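Local coordinates for protein putative acetyl/propionyl-CoA carboxylase, alpha subunit (Methylibium petroleiphilum, PDB 2O1Q) that is a zinc-binding cupin of the ChrR-like family whose function is not established, though it may be an acetylacetone dioxygenase, at residues I31-L36 with W45-D50; F49-G54 with S111-S116. All coordinates share one frame; numbering follows the deposited sequence.

Interaction 1 (I31-L36 with W45-D50); sequences IRWKLL and WTAIFD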
loop_
_atom_site.group_PDB
_atom_site.type_symbol
_atom_site.label_atom_id
_atom_site.label_comp_id
_atom_site.label_asym_id
_atom_site.label_seq_id
_atom_site.Cartn_x
_atom_site.Cartn_y
_atom_site.Cartn_z
ATOM N N ILE A 31 22.779 -12.961 14.308
ATOM C CA ILE A 31 22.155 -11.766 13.795
ATOM C C ILE A 31 21.442 -11.040 14.957
ATOM O O ILE A 31 20.812 -11.688 15.824
ATOM C CB ILE A 31 21.146 -12.111 12.661
ATOM C CG1 ILE A 31 21.877 -12.752 11.439
ATOM C CG2 ILE A 31 20.311 -10.876 12.292
ATOM C CD1 ILE A 31 21.031 -12.999 10.156
ATOM N N ARG A 32 21.552 -9.716 14.947
ATOM C CA ARG A 32 20.894 -8.822 15.898
ATOM C C ARG A 32 20.087 -7.831 15.091
ATOM O O ARG A 32 20.299 -7.641 13.865
ATOM C CB ARG A 32 21.891 -8.114 16.807
ATOM C CG ARG A 32 22.584 -9.083 17.749
ATOM C CD ARG A 32 23.543 -8.379 18.683
ATOM N NE ARG A 32 24.452 -7.468 17.980
ATOM C CZ ARG A 32 25.139 -6.477 18.547
ATOM N NH1 ARG A 32 25.037 -6.198 19.815
ATOM N NH2 ARG A 32 25.881 -5.685 17.814
ATOM N N TRP A 33 19.143 -7.182 15.761
ATOM C CA TRP A 33 18.203 -6.299 15.071
ATOM C C TRP A 33 17.746 -5.171 15.985
ATOM O O TRP A 33 17.857 -5.308 17.198
ATOM C CB TRP A 33 17.044 -7.092 14.480
ATOM C CG TRP A 33 15.974 -7.544 15.393
ATOM C CD1 TRP A 33 16.116 -8.120 16.593
ATOM C CD2 TRP A 33 14.567 -7.483 15.142
ATOM N NE1 TRP A 33 14.905 -8.471 17.101
ATOM C CE2 TRP A 33 13.926 -8.035 16.249
ATOM C CE3 TRP A 33 13.795 -6.990 14.093
ATOM C CZ2 TRP A 33 12.536 -8.135 16.335
ATOM C CZ3 TRP A 33 12.425 -7.089 14.180
ATOM C CH2 TRP A 33 11.818 -7.632 15.306
ATOM N N LYS A 34 17.137 -4.140 15.367
ATOM C CA LYS A 34 16.342 -3.082 16.045
ATOM C C LYS A 34 15.123 -2.968 15.166
ATOM O O LYS A 34 15.246 -2.679 13.973
ATOM C CB LYS A 34 17.087 -1.772 16.107
ATOM C CG LYS A 34 18.411 -1.897 16.852
ATOM C CD LYS A 34 19.149 -0.566 16.896
ATOM C CE LYS A 34 20.503 -0.739 17.525
ATOM N NZ LYS A 34 21.211 0.563 17.749
ATOM N N LEU A 35 13.951 -3.168 15.756
ATOM C CA LEU A 35 12.719 -2.801 15.119
ATOM C C LEU A 35 12.525 -1.303 15.210
ATOM O O LEU A 35 12.647 -0.734 16.257
ATOM C CB LEU A 35 11.535 -3.508 15.761
ATOM C CG LEU A 35 10.158 -3.297 15.125
ATOM C CD1 LEU A 35 10.225 -3.810 13.692
ATOM C CD2 LEU A 35 9.090 -4.015 15.934
ATOM N N LEU A 36 12.240 -0.680 14.072
ATOM C CA LEU A 36 12.176 0.768 13.986
ATOM C C LEU A 36 10.742 1.273 13.891
ATOM O O LEU A 36 10.393 2.339 14.446
ATOM C CB LEU A 36 12.967 1.239 12.795
ATOM C CG LEU A 36 14.477 0.961 12.862
ATOM C CD1 LEU A 36 15.113 1.335 11.500
ATOM C CD2 LEU A 36 15.143 1.648 14.069
ATOM N N TRP A 45 6.388 -2.842 8.129
ATOM C CA TRP A 45 7.270 -2.781 9.273
ATOM C C TRP A 45 8.700 -2.571 8.739
ATOM O O TRP A 45 8.978 -2.840 7.554
ATOM C CB TRP A 45 7.125 -4.026 10.156
ATOM C CG TRP A 45 7.247 -5.351 9.423
ATOM C CD1 TRP A 45 6.323 -5.916 8.576
ATOM C CD2 TRP A 45 8.305 -6.289 9.560
ATOM N NE1 TRP A 45 6.768 -7.155 8.173
ATOM C CE2 TRP A 45 7.987 -7.401 8.768
ATOM C CE3 TRP A 45 9.524 -6.290 10.297
ATOM C CZ2 TRP A 45 8.822 -8.512 8.670
ATOM C CZ3 TRP A 45 10.353 -7.409 10.215
ATOM C CH2 TRP A 45 10.004 -8.503 9.374
ATOM N N THR A 46 9.594 -2.027 9.559
ATOM C CA THR A 46 10.897 -1.570 9.152
ATOM C C THR A 46 11.839 -1.831 10.311
ATOM O O THR A 46 11.469 -1.627 11.506
ATOM C CB THR A 46 10.833 -0.072 8.893
ATOM O OG1 THR A 46 9.850 0.226 7.903
ATOM C CG2 THR A 46 12.154 0.484 8.528
ATOM N N ALA A 47 13.009 -2.341 9.969
ATOM C CA ALA A 47 13.983 -2.785 10.941
ATOM C C ALA A 47 15.353 -2.627 10.371
ATOM O O ALA A 47 15.522 -2.496 9.107
ATOM C CB ALA A 47 13.689 -4.267 11.342
ATOM N N ILE A 48 16.361 -2.624 11.266
ATOM C CA ILE A 48 17.779 -2.663 10.854
ATOM C C ILE A 48 18.423 -3.859 11.519
ATOM O O ILE A 48 17.956 -4.319 12.576
ATOM C CB ILE A 48 18.519 -1.329 11.146
ATOM C CG1 ILE A 48 19.888 -1.314 10.525
ATOM C CG2 ILE A 48 18.444 -1.047 12.641
ATOM C CD1 ILE A 48 20.506 0.121 10.413
ATOM N N PHE A 49 19.339 -4.473 10.790
ATOM C CA PHE A 49 19.998 -5.713 11.168
ATOM C C PHE A 49 21.504 -5.585 11.144
ATOM O O PHE A 49 22.065 -4.950 10.248
ATOM C CB PHE A 49 19.598 -6.825 10.207
ATOM C CG PHE A 49 18.090 -7.060 10.131
ATOM C CD1 PHE A 49 17.300 -6.275 9.333
ATOM C CD2 PHE A 49 17.471 -8.034 10.911
ATOM C CE1 PHE A 49 15.956 -6.477 9.257
ATOM C CE2 PHE A 49 16.125 -8.228 10.825
ATOM C CZ PHE A 49 15.367 -7.445 10.034
ATOM N N ASP A 50 22.099 -6.262 12.103
ATOM C CA ASP A 50 23.551 -6.337 12.298
ATOM C C ASP A 50 23.875 -7.812 12.169
ATOM O O ASP A 50 23.466 -8.614 12.997
ATOM C CB ASP A 50 23.924 -5.820 13.679
ATOM C CG ASP A 50 25.407 -5.859 13.921
ATOM O OD1 ASP A 50 26.147 -5.410 13.031
ATOM O OD2 ASP A 50 25.818 -6.334 14.974
HETATM O O HOH W 1 25.067 -9.167 15.447
#
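R32-L36 and W45-D50 run antiparallel as the two arms of a β-hairpin, at 155° with axes 4.6 Å apart. R32 and K34 each trade two backbone hydrogen bonds, with D50 and I48 respectively, and L36 N adds a fifth, to T46 O. Between these pairs sit the non-hydrogen-bonded pairs W33-F49 and L35-A47.

Side chains alternate between two faces. On one, R32 and D50 lie side by side and point the same way. The salt bridge runs from R32 NH2 to D50 OD2 at 2.9 Å, nearly straight and in the guanidinium plane, whereas OD2 is met from above the carboxylate plane; the two planes stand 59° apart. A bend at chi3 (-49°) turns the guanidinium's edge toward D50, and NE makes a weak second bond to the same oxygen. A water accepts from R32 NE at 3.1 Å and probably donates to D50 OD2. Farther along this face, K34 CB meets I48 CG2 at 3.8 Å, while the lysine's extended chain carries NZ away to the backbone oxygens of V17 and M14.

The other face is apolar. W33 CB packs against F49 CD2 at 3.7 Å, and A47 CB comes to the edge of the indole near CE3, 3.9 Å away. L35 CD1 lies at the edge of the W45 ring. Helix 136-144 packs on W33, L35 and W45, its W143 meeting W33 edge to face.

Chemically, then, the ladder divides into an apolar, buried face, partly covered by the helix, and a face whose charged pair sits at the partly exposed end. There the salt bridge, probably with the water's help, holds two ionic groups next to each other, which would favour D50 as a carboxylate.

Interaction 2 (F49-G54 with S111-S116); sequences FDCPAG and SEFYMS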
loop_
_atom_site.group_PDB
_atom_site.type_symbol
_atom_site.label_atom_id
_atom_site.label_comp_id
_atom_site.label_asym_id
_atom_site.label_seq_id
_atom_site.Cartn_x
_atom_site.Cartn_y
_atom_site.Cartn_z
ATOM N N PHE A 49 19.339 -4.473 10.790
ATOM C CA PHE A 49 19.998 -5.713 11.168
ATOM C C PHE A 49 21.504 -5.585 11.144
ATOM O O PHE A 49 22.065 -4.950 10.248
ATOM C CB PHE A 49 19.598 -6.825 10.207
ATOM C CG PHE A 49 18.090 -7.060 10.131
ATOM C CD1 PHE A 49 17.300 -6.275 9.333
ATOM C CD2 PHE A 49 17.471 -8.034 10.911
ATOM C CE1 PHE A 49 15.956 -6.477 9.257
ATOM C CE2 PHE A 49 16.125 -8.228 10.825
ATOM C CZ PHE A 49 15.367 -7.445 10.034
ATOM N N ASP A 50 22.099 -6.262 12.103
ATOM C CA ASP A 50 23.551 -6.337 12.298
ATOM C C ASP A 50 23.875 -7.812 12.169
ATOM O O ASP A 50 23.466 -8.614 12.997
ATOM C CB ASP A 50 23.924 -5.820 13.679
ATOM C CG ASP A 50 25.407 -5.859 13.921
ATOM O OD1 ASP A 50 26.147 -5.410 13.031
ATOM O OD2 ASP A 50 25.818 -6.334 14.974
ATOM N N CYS A 51 24.635 -8.170 11.145
ATOM C CA CYS A 51 24.761 -9.543 10.752
ATOM C C CYS A 51 26.205 -9.929 10.678
ATOM O O CYS A 51 26.924 -9.457 9.808
ATOM C CB CYS A 51 24.133 -9.742 9.396
ATOM S SG CYS A 51 22.439 -9.214 9.155
ATOM N N PRO A 52 26.635 -10.805 11.578
ATOM C CA PRO A 52 28.010 -11.255 11.580
ATOM C C PRO A 52 28.358 -11.967 10.296
ATOM O O PRO A 52 27.493 -12.518 9.686
ATOM C CB PRO A 52 28.062 -12.223 12.745
ATOM C CG PRO A 52 26.988 -11.710 13.617
ATOM C CD PRO A 52 25.934 -11.342 12.740
ATOM N N ALA A 53 29.625 -11.934 9.944
ATOM C CA ALA A 53 30.107 -12.763 8.840
ATOM C C ALA A 53 29.729 -14.209 9.090
ATOM O O ALA A 53 29.874 -14.707 10.229
ATOM C CB ALA A 53 31.595 -12.636 8.751
ATOM N N GLY A 54 29.221 -14.897 8.066
ATOM C CA GLY A 54 28.781 -16.290 8.238
ATOM C C GLY A 54 27.313 -16.473 8.592
ATOM O O GLY A 54 26.821 -17.603 8.672
ATOM N N SER A 111 27.848 -7.352 8.225
ATOM C CA SER A 111 26.992 -6.442 7.472
ATOM C C SER A 111 25.971 -5.717 8.319
ATOM O O SER A 111 25.624 -6.135 9.420
ATOM C CB SER A 111 26.284 -7.226 6.378
ATOM O OG SER A 111 27.198 -7.862 5.496
ATOM N N GLU A 112 25.448 -4.635 7.786
ATOM C CA GLU A 112 24.352 -3.922 8.401
ATOM C C GLU A 112 23.451 -3.550 7.274
ATOM O O GLU A 112 23.931 -3.077 6.230
ATOM C CB GLU A 112 24.810 -2.631 9.047
ATOM C CG GLU A 112 23.694 -1.868 9.764
ATOM C CD GLU A 112 24.179 -0.556 10.329
ATOM O OE1 GLU A 112 24.366 0.417 9.542
ATOM O OE2 GLU A 112 24.345 -0.515 11.561
ATOM N N PHE A 113 22.162 -3.802 7.429
ATOM C CA PHE A 113 21.140 -3.411 6.446
ATOM C C PHE A 113 19.856 -3.040 7.103
ATOM O O PHE A 113 19.459 -3.611 8.147
ATOM C CB PHE A 113 20.900 -4.442 5.328
ATOM C CG PHE A 113 20.125 -5.638 5.751
ATOM C CD1 PHE A 113 20.729 -6.671 6.479
ATOM C CD2 PHE A 113 18.757 -5.726 5.474
ATOM C CE1 PHE A 113 19.956 -7.769 6.891
ATOM C CE2 PHE A 113 18.030 -6.820 5.860
ATOM C CZ PHE A 113 18.663 -7.852 6.547
ATOM N N TYR A 114 19.251 -2.040 6.484
ATOM C CA TYR A 114 17.959 -1.465 6.820
ATOM C C TYR A 114 16.980 -1.995 5.794
ATOM O O TYR A 114 17.294 -2.027 4.596
ATOM C CB TYR A 114 18.111 0.078 6.741
ATOM C CG TYR A 114 16.829 0.880 6.826
ATOM C CD1 TYR A 114 16.080 1.119 5.719
ATOM C CD2 TYR A 114 16.409 1.473 8.004
ATOM C CE1 TYR A 114 14.981 1.919 5.763
ATOM C CE2 TYR A 114 15.298 2.279 8.052
ATOM C CZ TYR A 114 14.567 2.480 6.950
ATOM O OH TYR A 114 13.471 3.297 6.920
HETATM N N MSE A 115 15.822 -2.475 6.246
HETATM C CA MSE A 115 14.810 -2.985 5.372
HETATM C C MSE A 115 13.429 -2.657 5.818
HETATM O O MSE A 115 13.095 -2.708 7.012
HETATM C CB MSE A 115 14.968 -4.498 5.183
HETATM C CG MSE A 115 14.121 -5.055 4.109
HETATM SE SE MSE A 115 14.850 -6.778 3.479
HETATM C CE MSE A 115 13.452 -6.929 2.091
ATOM N N SER A 116 12.604 -2.355 4.829
ATOM C CA SER A 116 11.202 -2.140 5.012
ATOM C C SER A 116 10.504 -3.295 4.295
ATOM O O SER A 116 10.975 -3.803 3.275
ATOM C CB SER A 116 10.811 -0.775 4.470
ATOM O OG SER A 116 9.619 -0.311 5.077
#
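Strand 44-51 is joined here to strand 110-118 inside the large antiparallel sheet of the cupin domain, with F49 and F113 facing the interior. Four backbone hydrogen bonds join the two strands, two between F49 and F113 and two between C51 and S111; F49 N to F113 O, at 2.8 Å, is one of them. At the non-hydrogen-bonded pair D50-E112, E112 CA comes within 3.1 Å of F49 O in a CA-H...O contact.

The rings of F49 and F113 are nearly parallel, their planes 14° apart, but slid so far that they barely overlap, with centroids 4.8 Å from each other. F49 CD1 lies over one face of the F113 ring, toward its rim and 3.5 Å from CZ. F113 holds CG between its backbone N and carbonyl carbon (chi1 75°), which swings the ring across to the neighbouring strand, bringing CE1 to 3.5 Å from F49 CB. C51 SG meets the ring edge, 3.7 Å from CE1, as a sulfur-aromatic contact.

F107 and F57 extend this aromatic cluster, and a bound zinc ion lies about 7 Å from the F113 side chain. Antiparallel strands curled round a histidine-bound metal are characteristic of the cupin β-barrel, and here these rings form part of its apolar interior.

Following the chain from its N terminus, residues 31-36 meet 45-50 after a connection of eight residues, so interaction 1 closes a short hairpin loop. Interaction 2 starts on that hairpin's second arm, sharing F49 and D50, and closes a far longer loop of 56 residues before 111-116 returns. The two loops therefore follow one another, overlapping at this shared corner. Together they make strand 44-51 the middle of three neighbours in one sheet, between 32-39 and 110-118. A probable hydrogen bond from M115 N to A47 O carries the pairing of 44-51 with 110-118 onto the part used by interaction 1. The long loop includes H60, H62 and H102, which bind zinc, and both contacts touch the second subunit.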